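Local coordinates for S-M checkpoint control protein rad4 (Schizosaccharomyces pombe, PDB 4BMD), which is essential for DNA replication and for the checkpoint coupling S and M phases, this piece comprising its third and fourth BRCT domains, at residues W75-E78 against R79-Y83. Numbering follows the deposited sequence.
Sequences WWIE and RCLYY
Cys80 lays its sulfur over one face of the Trp76 indole, one helical turn back: SG stands 3.5 Å from the centroid of the six-membered ring and only 10° off its normal, a sulfur-aromatic contact. The nearest ring carbons are on the benzo portion, with Trp76 CZ2 3.6 Å from Cys80 SG. The indole swings CG anti to the backbone N (chi1 176°) with its plane nearly perpendicular to the CA-CB-CG plane (chi2 93°), whereas the cysteine sulfur lies anti to its own carbonyl carbon and leans back along the helix. An alanine in place of Trp76 would probably deprive the Cys80 sulfur of its aromatic platform and open a gap beside Phe52.

One residue further along, Ile77 CG2 and Leu81 CD1 meet loosely at 4.5 Å. Arg79 runs its aliphatic stem past the preceding turn, its CG 3.3 Å from Trp75 O, then bends and carries its guanidinium away to a salt bridge with Glu120. Ordinary i to i+4 backbone bonds underlie these side chains, from Arg79 N to Trp75 O (2.9 Å) through Tyr82 N to Glu78 O (3.0 Å). Near the helix end, the Tyr82 ring brings CD2 over the centre of the Tyr83 ring, 3.3 Å above its plane.

All but Tyr83, which follows the last helical residue, lies on helix 74-82 of BRCT3, directly after strand 71-73 at one edge of the four-stranded parallel sheet. Ile77 packs on Leu31 and Leu35 of helix 25-36, and Trp76 meets Phe52 of strand 52-55. Another flank faces helix 119-131 of BRCT4, where Trp75 stacks on His124, Glu78 hydrogen-bonds the same histidine and Tyr83 OH reaches Glu120, making this helix part of the interface between the two BRCT domains.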
# COMPACT_ATOMS: atom_id res chain seq x y z
N TRP A 75 7.54 0.57 -3.11
CA TRP A 75 6.42 1.40 -3.54
C TRP A 75 6.68 2.88 -3.23
O TRP A 75 6.08 3.76 -3.85
CB TRP A 75 5.11 0.93 -2.90
CG TRP A 75 4.61 -0.36 -3.46
CD1 TRP A 75 5.09 -1.02 -4.55
CD2 TRP A 75 3.53 -1.16 -2.95
NE1 TRP A 75 4.37 -2.18 -4.76
CE2 TRP A 75 3.41 -2.28 -3.80
CE3 TRP A 75 2.65 -1.03 -1.87
CZ2 TRP A 75 2.45 -3.27 -3.59
CZ3 TRP A 75 1.70 -2.01 -1.67
CH2 TRP A 75 1.60 -3.12 -2.53
N TRP A 76 7.57 3.13 -2.28
CA TRP A 76 7.99 4.49 -1.97
C TRP A 76 8.75 5.07 -3.16
O TRP A 76 8.61 6.25 -3.49
CB TRP A 76 8.87 4.50 -0.72
CG TRP A 76 9.45 5.85 -0.38
CD1 TRP A 76 8.92 6.78 0.47
CD2 TRP A 76 10.68 6.41 -0.87
NE1 TRP A 76 9.74 7.88 0.53
CE2 TRP A 76 10.82 7.68 -0.28
CE3 TRP A 76 11.67 5.95 -1.75
CZ2 TRP A 76 11.91 8.50 -0.54
CZ3 TRP A 76 12.75 6.78 -2.01
CH2 TRP A 76 12.86 8.04 -1.41
N ILE A 77 9.56 4.23 -3.80
CA ILE A 77 10.31 4.63 -4.98
C ILE A 77 9.35 4.94 -6.13
O ILE A 77 9.50 5.95 -6.82
CB ILE A 77 11.29 3.52 -5.43
CG1 ILE A 77 12.24 3.16 -4.29
CG2 ILE A 77 12.06 3.96 -6.66
CD1 ILE A 77 13.17 2.01 -4.61
N GLU A 78 8.38 4.06 -6.32
CA GLU A 78 7.38 4.22 -7.38
C GLU A 78 6.56 5.48 -7.18
O GLU A 78 6.23 6.17 -8.15
CB GLU A 78 6.47 2.99 -7.44
CG GLU A 78 7.20 1.68 -7.67
CD GLU A 78 6.27 0.49 -7.69
OE1 GLU A 78 5.03 0.69 -7.64
OE2 GLU A 78 6.76 -0.66 -7.75
N ARG A 79 6.23 5.79 -5.93
CA ARG A 79 5.48 7.00 -5.61
C ARG A 79 6.31 8.24 -5.91
O ARG A 79 5.79 9.25 -6.38
CB ARG A 79 5.04 7.00 -4.15
CG ARG A 79 3.83 6.14 -3.86
CD ARG A 79 3.40 6.27 -2.41
NE ARG A 79 3.23 7.66 -2.01
CZ ARG A 79 2.10 8.34 -2.13
NH1 ARG A 79 1.02 7.76 -2.64
NH2 ARG A 79 2.03 9.61 -1.74
N CYS A 80 7.61 8.17 -5.62
CA CYS A 80 8.51 9.28 -5.86
C CYS A 80 8.63 9.61 -7.35
O CYS A 80 8.76 10.77 -7.72
CB CYS A 80 9.90 8.99 -5.28
SG CYS A 80 10.01 9.15 -3.48
N LEU A 81 8.57 8.58 -8.19
CA LEU A 81 8.66 8.77 -9.63
C LEU A 81 7.34 9.22 -10.22
O LEU A 81 7.31 9.98 -11.19
CB LEU A 81 9.12 7.47 -10.30
CG LEU A 81 10.44 6.87 -9.83
CD1 LEU A 81 10.74 5.60 -10.60
CD2 LEU A 81 11.58 7.87 -9.99
N TYR A 82 6.24 8.76 -9.64
CA TYR A 82 4.90 9.07 -10.13
C TYR A 82 4.59 10.56 -10.00
O TYR A 82 4.03 11.17 -10.90
CB TYR A 82 3.85 8.25 -9.39
CG TYR A 82 2.46 8.32 -9.98
CD1 TYR A 82 2.06 7.40 -10.95
CD2 TYR A 82 1.55 9.29 -9.57
CE1 TYR A 82 0.79 7.46 -11.50
CE2 TYR A 82 0.28 9.35 -10.12
CZ TYR A 82 -0.09 8.43 -11.08
OH TYR A 82 -1.36 8.49 -11.62
N TYR A 83 4.97 11.14 -8.86
CA TYR A 83 4.72 12.55 -8.61
C TYR A 83 5.98 13.39 -8.77
O TYR A 83 5.96 14.60 -8.55
CB TYR A 83 4.12 12.74 -7.21
CG TYR A 83 2.84 11.98 -6.99
CD1 TYR A 83 1.61 12.52 -7.36
CD2 TYR A 83 2.85 10.72 -6.40
CE1 TYR A 83 0.44 11.82 -7.16
CE2 TYR A 83 1.68 10.02 -6.19
CZ TYR A 83 0.47 10.57 -6.58
OH TYR A 83 -0.70 9.88 -6.37